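Local coordinates for cellulose binding domain-containing protein (Clostridium clariflavum, PDB 4B96) that probably binds cellulose through this calcium-containing family 3b carbohydrate-binding module, the C-terminal part of a membrane protein of a biomass-sensing system, at residues L5-Y10 against L144-E149; Y17-R22 against W112-Q117; Y50-F55 against T108-T113. All coordinates share one frame; numbering follows the deposited sequence.

Contact 1 (L5-Y10 against L144-E149); sequences LKLKHY and LVWGIE
In the beta-sandwich of this family 3 carbohydrate-binding module, strand 5-9 of one sheet meets Trp146, at the end of strand 143-146 in the facing sheet, across the core between the two layers. The axes of the short segments pass 7.1 Å apart at 62°, and the contact consists of the Trp146 ring and neighbouring side chains packed on strand 5-9, plus one bridging water. With CG anti to its own backbone N (chi1 174°), the indole reaches across the gap and lays one face along the backbone of Lys6 and Leu7. Lys6 CA sits over the six-membered ring, 4.0 Å from its centroid, and Leu7 CB over the five-membered ring, 3.7 Å from that centroid; both are CH-pi contacts. The peptide N of Leu7 lies above the middle of the indole. The indole NE1 is satisfied by the carbonyl of Trp133, which should help to set the ring's rotation. Beside the tryptophan, Leu5 turns its CD1 branch back to Trp146 CB at 4.0 Å, and its CG meets Val145 CG2, the two side chains crossing at about a right angle. Val145 and Trp146 both face Val138, a classic beta bulge at this edge strand, and the second subunit packs on both residues. At the Leu5 end a water donates to both backbones, 2.8 Å from Leu5 O and 2.6 Å from Val145 O.

Contact 2 (Y17-R22 against W112-Q117); sequences YSKAIR and WTEFNQ. With CA (calcium ion), chain E.
Two backbone hydrogen bonds join Ser18 and Phe115: Ser18 N donates to Phe115 O at 3.1 Å, and Phe115 N to Ser18 O at 2.8 Å. Next to them Tyr17 and Asn116 form a non-hydrogen-bonded pair, and Tyr17 CA directs a CH contact at Phe115 O. One water donates to both Lys19 O and Thr113 O. Apolar packing centres on Phe115, whose ring receives Ile21 CD1 over the middle of one face, 3.7 Å from the centroid, while Ile21 CG1 lies 3.5 Å from Phe115 CD2. Strands 17-18 and 115-116 thus make a two-stranded antiparallel ribbon beside the calcium site of the module. Asn116 O binds the calcium ion at 2.2 Å, together with three waters, the backbone O of Lys47 and one carboxylate oxygen each of Asp119 and Asp120; one of those waters also accepts from Asn116 N. Among polar side chains, Asn116, its CG trans to the backbone N (chi1 171°), sets its amide over one face of the Tyr17 ring, OD1 toward the rim, planes 26° apart; OD1 accepts a hydrogen bond from Glu118 N. Lys19 and Glu114 meet through their aliphatic parts, CG to CG at 3.6 Å. Ser18 OG donates to Ala20 O, two residues on.

Contact 3 (Y50-F55 against T108-T113); sequences YKNINF and TRDDWT
Arg109 and Asp111 both lie over one side of Tyr50, the arginine at the CB end of the ring and the carboxylate at its phenol end. The guanidinium and carboxylate planes are each 19° from the ring plane, though the arginine meets the tyrosine mainly through its chain: Tyr50 CB sits over one face of the guanidinium, 3.5 Å from Arg109 NE, and Arg109 CB and CG run beside Tyr50 CD2. The phenol end reaches Asp111, whose OD1 lies above the ring toward its rim, with Asp111 CB 3.5 Å from Tyr50 OH. Two polar partners hold the arginine: Asp48, by a salt bridge to NH2, and Thr113 OG1, which accepts from NH1 in the guanidinium plane. That hydroxyl donates in turn to Asp111 OD1. The same oxygen accepts from Thr113 N, closing an Asx turn, and both donors approach it from one face of the carboxylate. Here strand 53-60, an outermost strand of its sheet, pairs antiparallel with the end of strand 100-109, which leaves through a type I turn from Arg109 to Trp112. Asn54 N gives a 2.8 Å bond to Thr108 O, Thr108 N returns one to Asn54 O, and Asp110 N donates to Asn52 O. Asp110 swings its carboxylate away from its own N (chi1 -172°), toward Asn52 and Asn54. The carboxylate stacks on the Asn52 amide but stands at 88° to that of Asn54, whose ND2 donates at 2.8 Å to the anti lone pair of Asp110 OD1; a water bridges Asp110 OD1 and Asn54 OD1.

Overall arrangement
Along the chain the first segments come in the order of contacts 1, 2 and 3, and contacts 2 and 3 nest inside the loop closed by contact 1. The sheet of strands 53-60, 100-109, 20-29, 5-9 and 131-132 reaches all three. Contact 1 joins it to the facing sheet on the opposite side of the chain's centre, about 23 Å from contact 2 and about 25 Å from contact 3 between centres. Contacts 2 and 3, centres about 9 Å apart, share Trp112 and Thr113, and Phe115 packs against Thr108 and Arg109. Both lie at the calcium end of the sandwich, where contact 2 supplies the ligand Asn116 and the Arg109 side chain lies about 7 Å from the ion.

Contact 1 (L5-Y10 against L144-E149)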
# COMPACT_ATOMS: atom_id res chain seq x y z
N LEU A 5 -2.69 10.95 3.33
CA LEU A 5 -3.61 10.25 4.21
C LEU A 5 -3.11 8.87 4.60
O LEU A 5 -2.32 8.25 3.86
CB LEU A 5 -5.03 10.17 3.62
CG LEU A 5 -5.55 9.20 2.59
CD1 LEU A 5 -5.64 7.70 3.07
CD2 LEU A 5 -6.96 9.69 2.24
N LYS A 6 -3.57 8.40 5.76
CA LYS A 6 -3.24 7.02 6.22
C LYS A 6 -4.52 6.46 6.80
O LYS A 6 -5.41 7.22 7.17
CB LYS A 6 -2.16 7.03 7.31
CG LYS A 6 -0.86 7.74 6.84
CD LYS A 6 0.23 7.53 7.91
CE LYS A 6 1.58 8.09 7.44
NZ LYS A 6 2.53 8.06 8.59
N LEU A 7 -4.63 5.14 6.88
CA LEU A 7 -5.85 4.54 7.41
C LEU A 7 -5.50 3.63 8.61
O LEU A 7 -4.53 2.84 8.55
CB LEU A 7 -6.52 3.69 6.31
CG LEU A 7 -7.75 2.91 6.80
CD1 LEU A 7 -8.80 2.76 5.72
CD2 LEU A 7 -7.38 1.49 7.27
N LYS A 8 -6.32 3.68 9.66
CA LYS A 8 -6.21 2.72 10.76
C LYS A 8 -7.53 1.97 10.86
O LYS A 8 -8.54 2.48 10.42
CB LYS A 8 -6.00 3.45 12.10
CG LYS A 8 -4.70 4.26 12.22
CD LYS A 8 -4.60 4.85 13.67
CE LYS A 8 -3.27 5.52 13.91
NZ LYS A 8 -3.18 6.02 15.33
N HIS A 9 -7.50 0.75 11.39
CA HIS A 9 -8.70 -0.07 11.44
C HIS A 9 -8.70 -0.76 12.78
O HIS A 9 -7.61 -1.04 13.35
CB HIS A 9 -8.63 -1.10 10.32
CG HIS A 9 -9.60 -2.24 10.45
ND1 HIS A 9 -10.97 -2.06 10.54
CD2 HIS A 9 -9.39 -3.60 10.43
CE1 HIS A 9 -11.57 -3.25 10.60
NE2 HIS A 9 -10.63 -4.20 10.54
N TYR A 10 -9.89 -1.05 13.29
CA TYR A 10 -9.99 -1.90 14.45
C TYR A 10 -11.18 -2.78 14.27
O TYR A 10 -12.25 -2.34 13.88
CB TYR A 10 -10.15 -1.08 15.77
CG TYR A 10 -10.31 -2.04 16.95
CD1 TYR A 10 -9.37 -3.07 17.15
CD2 TYR A 10 -11.41 -1.96 17.82
CE1 TYR A 10 -9.49 -3.97 18.17
CE2 TYR A 10 -11.53 -2.86 18.89
CZ TYR A 10 -10.58 -3.87 19.04
OH TYR A 10 -10.67 -4.80 20.07
N LEU A 144 -5.64 4.73 -6.25
CA LEU A 144 -5.42 3.97 -5.01
C LEU A 144 -4.37 4.73 -4.20
O LEU A 144 -3.27 4.98 -4.70
CB LEU A 144 -4.86 2.57 -5.36
CG LEU A 144 -4.42 1.72 -4.16
CD1 LEU A 144 -5.59 1.45 -3.16
CD2 LEU A 144 -3.88 0.37 -4.74
N VAL A 145 -4.71 5.18 -2.99
CA VAL A 145 -3.79 6.04 -2.23
C VAL A 145 -3.33 5.40 -0.92
O VAL A 145 -2.52 5.98 -0.21
CB VAL A 145 -4.37 7.46 -1.94
CG1 VAL A 145 -4.66 8.17 -3.24
CG2 VAL A 145 -5.65 7.34 -1.03
N TRP A 146 -3.83 4.19 -0.63
CA TRP A 146 -3.49 3.53 0.61
C TRP A 146 -3.90 2.09 0.49
O TRP A 146 -5.01 1.81 0.01
CB TRP A 146 -4.29 4.13 1.82
CG TRP A 146 -4.03 3.32 3.08
CD1 TRP A 146 -4.76 2.19 3.53
CD2 TRP A 146 -2.94 3.47 3.99
NE1 TRP A 146 -4.15 1.67 4.65
CE2 TRP A 146 -3.05 2.44 4.96
CE3 TRP A 146 -1.89 4.41 4.11
CZ2 TRP A 146 -2.16 2.32 6.03
CZ3 TRP A 146 -0.96 4.26 5.16
CH2 TRP A 146 -1.12 3.23 6.12
N GLY A 147 -3.03 1.19 0.92
CA GLY A 147 -3.44 -0.20 1.08
C GLY A 147 -3.08 -1.12 -0.08
O GLY A 147 -2.61 -0.66 -1.12
N ILE A 148 -3.32 -2.42 0.12
CA ILE A 148 -2.98 -3.45 -0.87
C ILE A 148 -4.23 -4.20 -1.25
O ILE A 148 -4.94 -4.77 -0.38
CB ILE A 148 -1.94 -4.42 -0.26
CG1 ILE A 148 -0.68 -3.63 0.19
CG2 ILE A 148 -1.56 -5.54 -1.27
CD1 ILE A 148 0.22 -4.40 1.17
N GLU A 149 -4.57 -4.22 -2.55
CA GLU A 149 -5.71 -5.02 -3.02
C GLU A 149 -5.36 -6.53 -2.95
O GLU A 149 -4.21 -6.89 -3.10
CB GLU A 149 -6.11 -4.64 -4.47
CG GLU A 149 -6.49 -3.12 -4.55
CD GLU A 149 -6.85 -2.62 -5.98
OE1 GLU A 149 -6.17 -3.04 -6.93
OE2 GLU A 149 -7.77 -1.77 -6.14
O HOH W 1 -1.79 8.07 1.15

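Contact 2 (Y17-R22 against W112-Q117)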
# COMPACT_ATOMS: atom_id res chain seq x y z
N TYR A 17 -15.84 -16.97 13.61
CA TYR A 17 -17.26 -16.95 13.24
C TYR A 17 -18.01 -15.82 13.94
O TYR A 17 -18.01 -15.73 15.16
CB TYR A 17 -17.89 -18.31 13.58
CG TYR A 17 -17.30 -19.41 12.72
CD1 TYR A 17 -17.77 -19.63 11.44
CD2 TYR A 17 -16.26 -20.21 13.18
CE1 TYR A 17 -17.23 -20.65 10.62
CE2 TYR A 17 -15.71 -21.23 12.37
CZ TYR A 17 -16.20 -21.43 11.09
OH TYR A 17 -15.68 -22.42 10.27
N SER A 18 -18.67 -14.96 13.17
CA SER A 18 -19.29 -13.80 13.78
C SER A 18 -20.52 -13.40 12.97
O SER A 18 -20.50 -13.48 11.75
CB SER A 18 -18.27 -12.64 13.79
OG SER A 18 -18.88 -11.45 14.26
N LYS A 19 -21.55 -12.90 13.63
CA LYS A 19 -22.73 -12.40 12.91
C LYS A 19 -22.49 -11.04 12.28
O LYS A 19 -23.23 -10.64 11.36
CB LYS A 19 -23.95 -12.37 13.81
CG LYS A 19 -24.40 -13.78 14.10
CD LYS A 19 -25.71 -13.85 14.89
CE LYS A 19 -26.04 -15.28 15.28
NZ LYS A 19 -27.43 -15.28 15.85
N ALA A 20 -21.45 -10.34 12.73
CA ALA A 20 -21.18 -9.03 12.19
C ALA A 20 -19.71 -8.94 11.82
O ALA A 20 -18.83 -9.48 12.52
CB ALA A 20 -21.58 -7.92 13.19
N ILE A 21 -19.42 -8.26 10.71
CA ILE A 21 -18.07 -7.91 10.39
C ILE A 21 -17.92 -6.42 10.70
O ILE A 21 -18.76 -5.62 10.28
CB ILE A 21 -17.78 -8.20 8.90
CG1 ILE A 21 -17.61 -9.72 8.70
CG2 ILE A 21 -16.45 -7.44 8.46
CD1 ILE A 21 -17.49 -10.12 7.18
N ARG A 22 -16.90 -6.03 11.48
CA ARG A 22 -16.73 -4.59 11.78
C ARG A 22 -15.68 -3.99 10.89
O ARG A 22 -14.51 -4.44 10.90
CB ARG A 22 -16.38 -4.38 13.26
CG ARG A 22 -17.55 -4.86 14.13
CD ARG A 22 -18.73 -3.82 14.07
NE ARG A 22 -18.36 -2.49 14.55
CZ ARG A 22 -18.38 -2.13 15.82
NH1 ARG A 22 -18.77 -3.01 16.74
NH2 ARG A 22 -17.99 -0.91 16.18
N TRP A 112 -29.05 -12.92 9.35
CA TRP A 112 -28.39 -13.02 10.65
C TRP A 112 -27.62 -14.32 10.87
O TRP A 112 -27.25 -14.64 11.99
CB TRP A 112 -29.42 -12.83 11.77
CG TRP A 112 -29.95 -11.45 11.80
CD1 TRP A 112 -31.18 -10.99 11.34
CD2 TRP A 112 -29.25 -10.31 12.29
NE1 TRP A 112 -31.26 -9.63 11.54
CE2 TRP A 112 -30.10 -9.18 12.11
CE3 TRP A 112 -27.97 -10.13 12.86
CZ2 TRP A 112 -29.72 -7.89 12.50
CZ3 TRP A 112 -27.60 -8.85 13.25
CH2 TRP A 112 -28.48 -7.74 13.07
N THR A 113 -27.30 -15.04 9.80
CA THR A 113 -26.40 -16.18 9.94
C THR A 113 -24.94 -15.65 9.96
O THR A 113 -24.68 -14.50 9.61
CB THR A 113 -26.66 -17.26 8.86
OG1 THR A 113 -26.45 -16.73 7.54
CG2 THR A 113 -28.09 -17.83 9.04
N GLU A 114 -24.02 -16.48 10.44
CA GLU A 114 -22.65 -16.05 10.73
C GLU A 114 -21.74 -16.02 9.51
O GLU A 114 -21.81 -16.91 8.64
CB GLU A 114 -22.01 -16.99 11.76
CG GLU A 114 -22.49 -16.75 13.21
CD GLU A 114 -21.84 -17.72 14.22
OE1 GLU A 114 -21.49 -18.87 13.84
OE2 GLU A 114 -21.68 -17.31 15.39
N PHE A 115 -20.87 -15.02 9.48
CA PHE A 115 -19.72 -15.04 8.56
C PHE A 115 -18.61 -15.95 9.13
O PHE A 115 -18.54 -16.17 10.34
CB PHE A 115 -19.10 -13.64 8.46
CG PHE A 115 -20.00 -12.62 7.88
CD1 PHE A 115 -20.25 -12.58 6.51
CD2 PHE A 115 -20.56 -11.63 8.70
CE1 PHE A 115 -21.09 -11.58 5.95
CE2 PHE A 115 -21.39 -10.63 8.17
CZ PHE A 115 -21.67 -10.59 6.78
N ASN A 116 -17.73 -16.41 8.23
CA ASN A 116 -16.45 -16.99 8.61
C ASN A 116 -15.40 -16.00 8.15
O ASN A 116 -15.18 -15.83 6.93
CB ASN A 116 -16.26 -18.34 7.89
CG ASN A 116 -14.83 -18.91 8.06
OD1 ASN A 116 -14.06 -18.44 8.91
ND2 ASN A 116 -14.48 -19.90 7.25
N GLN A 117 -14.77 -15.30 9.08
CA GLN A 117 -13.89 -14.23 8.75
C GLN A 117 -12.49 -14.70 8.38
O GLN A 117 -11.66 -13.90 7.94
CB GLN A 117 -13.76 -13.31 9.95
CG GLN A 117 -15.09 -12.75 10.42
CD GLN A 117 -14.88 -11.53 11.36
OE1 GLN A 117 -14.68 -10.44 10.88
NE2 GLN A 117 -14.92 -11.75 12.67
CA CA E . -15.56 -15.15 4.83
O HOH W 2 -25.06 -11.85 9.87
O HOH W 3 -17.88 -15.85 5.38
O HOH W 4 -16.69 -13.23 5.64
O HOH W 5 -15.87 -17.49 3.75

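Contact 3 (Y50-F55 against T108-T113)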
# COMPACT_ATOMS: atom_id res chain seq x y z
N TYR A 50 -23.21 -15.03 0.72
CA TYR A 50 -24.58 -14.62 1.00
C TYR A 50 -24.87 -13.30 0.22
O TYR A 50 -24.22 -12.30 0.44
CB TYR A 50 -24.80 -14.39 2.53
CG TYR A 50 -26.28 -14.27 2.82
CD1 TYR A 50 -27.09 -15.40 2.82
CD2 TYR A 50 -26.86 -13.04 3.07
CE1 TYR A 50 -28.44 -15.33 3.03
CE2 TYR A 50 -28.22 -12.94 3.33
CZ TYR A 50 -29.00 -14.08 3.30
OH TYR A 50 -30.33 -14.01 3.52
N LYS A 51 -25.88 -13.29 -0.64
CA LYS A 51 -26.12 -12.15 -1.53
C LYS A 51 -26.59 -10.84 -0.82
O LYS A 51 -26.08 -9.75 -1.12
CB LYS A 51 -27.06 -12.54 -2.66
CG LYS A 51 -27.52 -11.38 -3.57
CD LYS A 51 -26.39 -10.77 -4.42
CE LYS A 51 -25.62 -11.80 -5.29
NZ LYS A 51 -24.16 -11.35 -5.49
N ASN A 52 -27.45 -10.96 0.19
CA ASN A 52 -28.10 -9.79 0.82
C ASN A 52 -27.39 -9.34 2.11
O ASN A 52 -27.69 -9.82 3.21
CB ASN A 52 -29.54 -10.16 1.12
CG ASN A 52 -30.38 -8.94 1.51
OD1 ASN A 52 -29.87 -7.80 1.56
ND2 ASN A 52 -31.67 -9.17 1.77
N ILE A 53 -26.44 -8.43 1.96
CA ILE A 53 -25.67 -7.92 3.09
C ILE A 53 -26.22 -6.54 3.52
O ILE A 53 -26.51 -5.68 2.69
CB ILE A 53 -24.23 -7.75 2.65
CG1 ILE A 53 -23.64 -9.10 2.22
CG2 ILE A 53 -23.37 -7.12 3.80
CD1 ILE A 53 -23.64 -10.15 3.33
N ASN A 54 -26.43 -6.33 4.81
CA ASN A 54 -26.93 -5.08 5.32
C ASN A 54 -25.76 -4.25 5.90
O ASN A 54 -24.77 -4.81 6.37
CB ASN A 54 -28.02 -5.34 6.35
CG ASN A 54 -29.27 -5.95 5.71
OD1 ASN A 54 -29.55 -5.71 4.54
ND2 ASN A 54 -29.99 -6.76 6.46
N PHE A 55 -25.87 -2.94 5.84
CA PHE A 55 -24.75 -2.06 6.17
C PHE A 55 -25.25 -1.13 7.27
O PHE A 55 -26.36 -0.59 7.17
CB PHE A 55 -24.43 -1.25 4.91
CG PHE A 55 -23.45 -0.14 5.12
CD1 PHE A 55 -22.12 -0.45 5.27
CD2 PHE A 55 -23.86 1.20 5.09
CE1 PHE A 55 -21.17 0.56 5.44
CE2 PHE A 55 -22.93 2.23 5.23
CZ PHE A 55 -21.56 1.89 5.40
N THR A 108 -23.79 -7.17 8.08
CA THR A 108 -24.40 -8.39 8.63
C THR A 108 -25.10 -9.04 7.44
O THR A 108 -25.43 -8.35 6.48
CB THR A 108 -25.46 -8.01 9.72
OG1 THR A 108 -26.36 -7.01 9.18
CG2 THR A 108 -24.76 -7.39 10.95
N ARG A 109 -25.32 -10.34 7.50
CA ARG A 109 -26.18 -11.00 6.53
C ARG A 109 -27.61 -10.67 6.93
O ARG A 109 -27.97 -10.69 8.13
CB ARG A 109 -26.00 -12.52 6.57
CG ARG A 109 -24.60 -12.96 6.17
CD ARG A 109 -24.59 -14.48 6.26
NE ARG A 109 -23.40 -15.02 5.63
CZ ARG A 109 -23.22 -16.34 5.45
NH1 ARG A 109 -24.15 -17.20 5.89
NH2 ARG A 109 -22.12 -16.80 4.82
N ASP A 110 -28.45 -10.43 5.93
CA ASP A 110 -29.85 -10.12 6.19
C ASP A 110 -30.54 -11.24 6.95
O ASP A 110 -31.52 -10.99 7.66
CB ASP A 110 -30.59 -9.89 4.88
CG ASP A 110 -32.00 -9.38 5.10
OD1 ASP A 110 -32.19 -8.24 5.59
OD2 ASP A 110 -32.92 -10.12 4.78
N ASP A 111 -30.08 -12.48 6.80
CA ASP A 111 -30.71 -13.51 7.64
C ASP A 111 -30.04 -13.74 9.00
O ASP A 111 -30.40 -14.67 9.70
CB ASP A 111 -30.81 -14.85 6.90
CG ASP A 111 -29.43 -15.49 6.64
OD1 ASP A 111 -28.37 -14.89 6.96
OD2 ASP A 111 -29.44 -16.64 6.17
N TRP A 112 -29.05 -12.92 9.35
CA TRP A 112 -28.39 -13.02 10.65
C TRP A 112 -27.62 -14.32 10.87
O TRP A 112 -27.25 -14.64 11.99
CB TRP A 112 -29.42 -12.83 11.77
CG TRP A 112 -29.95 -11.45 11.80
CD1 TRP A 112 -31.18 -10.99 11.34
CD2 TRP A 112 -29.25 -10.31 12.29
NE1 TRP A 112 -31.26 -9.63 11.54
CE2 TRP A 112 -30.10 -9.18 12.11
CE3 TRP A 112 -27.97 -10.13 12.86
CZ2 TRP A 112 -29.72 -7.89 12.50
CZ3 TRP A 112 -27.60 -8.85 13.25
CH2 TRP A 112 -28.48 -7.74 13.07
N THR A 113 -27.30 -15.04 9.80
CA THR A 113 -26.40 -16.18 9.94
C THR A 113 -24.94 -15.65 9.96
O THR A 113 -24.68 -14.50 9.61
CB THR A 113 -26.66 -17.26 8.86
OG1 THR A 113 -26.45 -16.73 7.54
CG2 THR A 113 -28.09 -17.83 9.04
O HOH W 6 -32.41 -6.37 3.50
O HOH W 7 -29.01 -7.81 9.12